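Local structure of FMN-dependent NADH:quinone oxidoreductase 1 (Bacillus anthracis, 3U7I) at residues T82-M85 / S86-Q90; I120-A123 / R124-F127. The protein probably uses FMN and NADH to reduce electrophilic quinones, countering thiol-specific stress, and to cleave aromatic azo compounds into amines. One frame throughout, in Å; residues are numbered along the deposited sequence.

Contact 1: residues T82-M85 / S86-Q90; sequences TERM and SEILQ
Arg84 and Glu87, three residues apart on the surface of one helix, form a salt bridge: NH1 of Arg84 donates to OE1 of Glu87 over 2.8 Å, nearly in line with the carboxylate C-O bond. The acceptor lies close to the guanidinium plane, while the carboxylate plane is turned 76° from it. Arg84 leaves the helix with CG opposite its own N and then turns about CB-CG (chi2 57°), which carries the guanidinium forward, alongside Glu87 and Ile88. There Ile88 slides CG1 under the centre of one flat face, 3.6 Å from Arg84 CZ, so an apolar branch packs against the face and the N-H groups at the rim do the bonding. NE is satisfied by the carbonyl of Val53.

Beneath the side chains, four i-to-i+4 backbone bonds use the carbonyls of Thr82, Glu83, Arg84 and Met85; the one from Ile88 N to Arg84 O (3.0 Å) is the straightest at 168°. Thr82, though beta-branched, satisfies its OG1 inside the helix, chiefly on Glu78 O and also on Gln79 O, and Glu83 OE2 is held by Gln79. Selenomethionine Met85 packs between helices 59-68 and 111-120, Ile88 against helix 111-120 and Ile47. A charged outer strip beside a hydrophobic one marks an amphipathic helix, here packed beside edge strand 43-48 of a flavodoxin-like fold.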
loop_
_atom_site.group_PDB
_atom_site.type_symbol
_atom_site.label_atom_id
_atom_site.label_comp_id
_atom_site.label_asym_id
_atom_site.label_seq_id
_atom_site.Cartn_x
_atom_site.Cartn_y
_atom_site.Cartn_z
ATOM N N THR C 82 -5.254 -13.813 -15.685
ATOM C CA THR C 82 -5.955 -14.573 -14.632
ATOM C C THR C 82 -5.329 -15.946 -14.327
ATOM O O THR C 82 -5.391 -16.430 -13.189
ATOM C CB THR C 82 -7.486 -14.733 -14.912
ATOM O OG1 THR C 82 -7.697 -15.289 -16.214
ATOM C CG2 THR C 82 -8.208 -13.384 -14.808
ATOM N N GLU C 83 -4.735 -16.571 -15.341
ATOM C CA GLU C 83 -4.001 -17.820 -15.144
ATOM C C GLU C 83 -2.797 -17.611 -14.226
ATOM O O GLU C 83 -2.526 -18.433 -13.346
ATOM C CB GLU C 83 -3.565 -18.410 -16.489
ATOM C CG GLU C 83 -4.674 -19.182 -17.197
ATOM C CD GLU C 83 -4.391 -19.431 -18.675
ATOM O OE1 GLU C 83 -3.215 -19.314 -19.094
ATOM O OE2 GLU C 83 -5.356 -19.738 -19.416
ATOM N N ARG C 84 -2.084 -16.504 -14.424
ATOM C CA ARG C 84 -0.960 -16.146 -13.559
ATOM C C ARG C 84 -1.420 -15.778 -12.128
ATOM O O ARG C 84 -0.782 -16.171 -11.141
ATOM C CB ARG C 84 -0.141 -15.012 -14.194
ATOM C CG ARG C 84 1.004 -14.504 -13.336
ATOM C CD ARG C 84 1.969 -15.619 -12.948
ATOM N NE ARG C 84 2.995 -15.108 -12.045
ATOM C CZ ARG C 84 3.683 -15.849 -11.178
ATOM N NH1 ARG C 84 3.456 -17.157 -11.084
ATOM N NH2 ARG C 84 4.588 -15.274 -10.393
HETATM N N MSE C 85 -2.518 -15.029 -12.012
HETATM C CA MSE C 85 -3.080 -14.728 -10.694
HETATM C C MSE C 85 -3.491 -16.015 -9.978
HETATM O O MSE C 85 -3.287 -16.158 -8.769
HETATM C CB MSE C 85 -4.262 -13.761 -10.808
HETATM C CG MSE C 85 -3.872 -12.430 -11.414
HETATM SE SE MSE C 85 -5.345 -11.159 -11.428
HETATM C CE MSE C 85 -4.994 -10.237 -9.732
ATOM N N SER C 86 -4.046 -16.959 -10.734
ATOM C CA SER C 86 -4.393 -18.260 -10.180
ATOM C C SER C 86 -3.166 -19.042 -9.675
ATOM O O SER C 86 -3.220 -19.661 -8.599
ATOM C CB SER C 86 -5.177 -19.093 -11.184
ATOM O OG SER C 86 -5.465 -20.362 -10.615
ATOM N N GLU C 87 -2.077 -19.022 -10.454
ATOM C CA GLU C 87 -0.800 -19.617 -10.036
ATOM C C GLU C 87 -0.349 -19.052 -8.704
ATOM O O GLU C 87 -0.016 -19.800 -7.785
ATOM C CB GLU C 87 0.312 -19.340 -11.050
ATOM C CG GLU C 87 0.262 -20.139 -12.326
ATOM C CD GLU C 87 1.390 -19.758 -13.283
ATOM O OE1 GLU C 87 2.216 -18.883 -12.923
ATOM O OE2 GLU C 87 1.453 -20.339 -14.393
ATOM N N ILE C 88 -0.312 -17.722 -8.612
ATOM C CA ILE C 88 0.123 -17.040 -7.393
ATOM C C ILE C 88 -0.745 -17.386 -6.167
ATOM O O ILE C 88 -0.224 -17.599 -5.071
ATOM C CB ILE C 88 0.162 -15.505 -7.584
ATOM C CG1 ILE C 88 1.312 -15.113 -8.517
ATOM C CG2 ILE C 88 0.303 -14.819 -6.241
ATOM C CD1 ILE C 88 1.313 -13.654 -8.919
ATOM N N LEU C 89 -2.062 -17.442 -6.363
ATOM C CA LEU C 89 -3.001 -17.791 -5.298
ATOM C C LEU C 89 -2.821 -19.229 -4.837
ATOM O O LEU C 89 -2.805 -19.504 -3.638
ATOM C CB LEU C 89 -4.445 -17.588 -5.774
ATOM C CG LEU C 89 -5.560 -18.128 -4.877
ATOM C CD1 LEU C 89 -5.571 -17.439 -3.513
ATOM C CD2 LEU C 89 -6.897 -17.965 -5.574
ATOM N N GLN C 90 -2.692 -20.147 -5.789
ATOM C CA GLN C 90 -2.563 -21.563 -5.439
ATOM C C GLN C 90 -1.225 -21.857 -4.753
ATOM O O GLN C 90 -1.157 -22.713 -3.867
ATOM C CB GLN C 90 -2.829 -22.468 -6.645
ATOM C CG GLN C 90 -4.263 -22.352 -7.157
ATOM C CD GLN C 90 -5.311 -22.655 -6.083
ATOM O OE1 GLN C 90 -5.186 -23.630 -5.333
ATOM N NE2 GLN C 90 -6.354 -21.826 -6.015
#

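Contact 2: residues I120-A123 / R124-F127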
loop_
_atom_site.group_PDB
_atom_site.type_symbol
_atom_site.label_atom_id
_atom_site.label_comp_id
_atom_site.label_asym_id
_atom_site.label_seq_id
_atom_site.Cartn_x
_atom_site.Cartn_y
_atom_site.Cartn_z
ATOM N N ILE C 120 -3.892 -12.750 -3.698
ATOM C CA ILE C 120 -4.153 -13.814 -2.727
ATOM C C ILE C 120 -5.415 -13.618 -1.870
ATOM O O ILE C 120 -5.895 -14.571 -1.252
ATOM C CB ILE C 120 -2.938 -14.042 -1.804
ATOM C CG1 ILE C 120 -2.727 -12.825 -0.902
ATOM C CG2 ILE C 120 -1.683 -14.362 -2.638
ATOM C CD1 ILE C 120 -1.843 -13.096 0.275
HETATM N N MSE C 121 -5.951 -12.400 -1.815
HETATM C CA MSE C 121 -7.231 -12.200 -1.116
HETATM C C MSE C 121 -8.388 -12.345 -2.094
HETATM O O MSE C 121 -8.802 -11.366 -2.735
HETATM C CB MSE C 121 -7.287 -10.852 -0.396
HETATM C CG MSE C 121 -6.374 -10.783 0.814
HETATM SE SE MSE C 121 -6.481 -9.074 1.666
HETATM C CE MSE C 121 -8.353 -9.146 2.227
ATOM N N ILE C 122 -8.892 -13.579 -2.203
ATOM C CA ILE C 122 -9.864 -13.961 -3.224
ATOM C C ILE C 122 -11.048 -14.671 -2.573
ATOM O O ILE C 122 -10.857 -15.609 -1.796
ATOM C CB ILE C 122 -9.212 -14.900 -4.280
ATOM C CG1 ILE C 122 -8.008 -14.216 -4.939
ATOM C CG2 ILE C 122 -10.211 -15.340 -5.339
ATOM C CD1 ILE C 122 -8.363 -13.004 -5.738
ATOM N N ALA C 123 -12.266 -14.217 -2.881
ATOM C CA ALA C 123 -13.476 -14.800 -2.301
ATOM C C ALA C 123 -13.652 -16.250 -2.745
ATOM O O ALA C 123 -13.328 -16.610 -3.883
ATOM C CB ALA C 123 -14.705 -13.969 -2.658
ATOM N N ARG C 124 -14.164 -17.078 -1.841
ATOM C CA ARG C 124 -14.344 -18.502 -2.114
ATOM C C ARG C 124 -13.014 -19.272 -2.118
ATOM O O ARG C 124 -13.003 -20.502 -2.263
ATOM C CB ARG C 124 -15.104 -18.707 -3.436
ATOM C CG ARG C 124 -16.622 -18.467 -3.344
ATOM C CD ARG C 124 -17.247 -18.161 -4.705
ATOM N NE ARG C 124 -16.911 -19.169 -5.709
ATOM C CZ ARG C 124 -16.586 -18.892 -6.971
ATOM N NH1 ARG C 124 -16.291 -19.874 -7.817
ATOM N NH2 ARG C 124 -16.554 -17.633 -7.391
ATOM N N GLU C 125 -11.905 -18.546 -1.948
ATOM C CA GLU C 125 -10.572 -19.146 -1.943
ATOM C C GLU C 125 -9.848 -18.957 -0.605
ATOM O O GLU C 125 -9.589 -19.925 0.106
ATOM C CB GLU C 125 -9.717 -18.605 -3.101
ATOM C CG GLU C 125 -10.175 -19.065 -4.493
ATOM C CD GLU C 125 -9.936 -20.557 -4.732
ATOM O OE1 GLU C 125 -9.115 -21.166 -4.013
ATOM O OE2 GLU C 125 -10.569 -21.127 -5.645
ATOM N N THR C 126 -9.512 -17.718 -0.258
ATOM C CA THR C 126 -8.842 -17.483 1.028
ATOM C C THR C 126 -9.779 -16.854 2.068
ATOM O O THR C 126 -9.468 -16.811 3.264
ATOM C CB THR C 126 -7.547 -16.663 0.864
ATOM O OG1 THR C 126 -7.857 -15.400 0.270
ATOM C CG2 THR C 126 -6.551 -17.412 -0.042
ATOM N N PHE C 127 -10.929 -16.374 1.600
ATOM C CA PHE C 127 -11.982 -15.865 2.476
ATOM C C PHE C 127 -13.339 -16.043 1.797
ATOM O O PHE C 127 -13.413 -16.319 0.594
ATOM C CB PHE C 127 -11.746 -14.383 2.838
ATOM C CG PHE C 127 -12.174 -13.407 1.765
ATOM C CD1 PHE C 127 -13.488 -12.947 1.707
ATOM C CD2 PHE C 127 -11.259 -12.932 0.830
ATOM C CE1 PHE C 127 -13.888 -12.051 0.722
ATOM C CE2 PHE C 127 -11.651 -12.027 -0.156
ATOM C CZ PHE C 127 -12.966 -11.590 -0.213
#
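Thr126 and Ile120 are joined by a side-chain hydrogen bond, OG1 of the threonine donating to the isoleucine carbonyl O over 2.6 Å, in the carbonyl plane. Ile120 ends helix 111-120, and Met121 is the first residue to leave helical geometry, so a hydroxyl from the following loop serves a carbonyl of the last helical turn. Thr126 can do so because its OG1 sits between its own N and carbonyl carbon (chi1 59°), turned back to the helix end.

The backbone bonds gather on Ile122 O. Thr126 N approaches nearly straight down the carbonyl bond at 2.9 Å, whereas Glu125 N, at 3.1 Å, comes from above the carbonyl plane; Phe127 N adds a weak bond. The Glu125 bond closes a type II beta turn over Ala123 and Arg124, and Arg124, with its positive phi of 73°, takes the left-handed place that glycine often fills. Arg124 N bonds in turn to Phe127 O, and Ala123 pairs with Phe127 in a single beta bridge. The chain is thus reversed between helix 111-120 and the hairpin that begins at strand 127-129 of this flavodoxin-like domain.

The apolar contacts centre on the Phe127 ring and on the Ile122-Glu125 pair. Ala123 lays its CA over one face of the Phe127 ring, 4.0 Å from the centroid, in a CH-pi contact; its small CB fits beside Phe127 CZ at 3.8 Å. The edge of the same ring meets Met121 C, and Tyr129 packs edge-to-face with it. Ile122 and Glu125 run side by side, CG2 of the isoleucine against the glutamate CG at 3.8 Å, so the aliphatic part of Glu125 packs while its carboxylate makes a salt bridge with Lys93.

Contact 1 comes first along the chain, within helix 76-94; strand 97-103, the middle strand of the five-stranded parallel sheet, and helix 111-120 follow before contact 2 opens at that second helix's end. Despite this separation in sequence, their centres lie only 12 Å apart, on the same side of the chain's centre. Leu89 makes the join: its CD1 meets Thr126 CG2 at 3.6 Å, and its CD2 touches Glu125 CG. Gln90 adds a weak hydrogen bond to Glu125. The turn leaving one helix therefore rests on its neighbour, and Met121 also packs on Asn106 of the second subunit, placing contact 2 near the dimer interface.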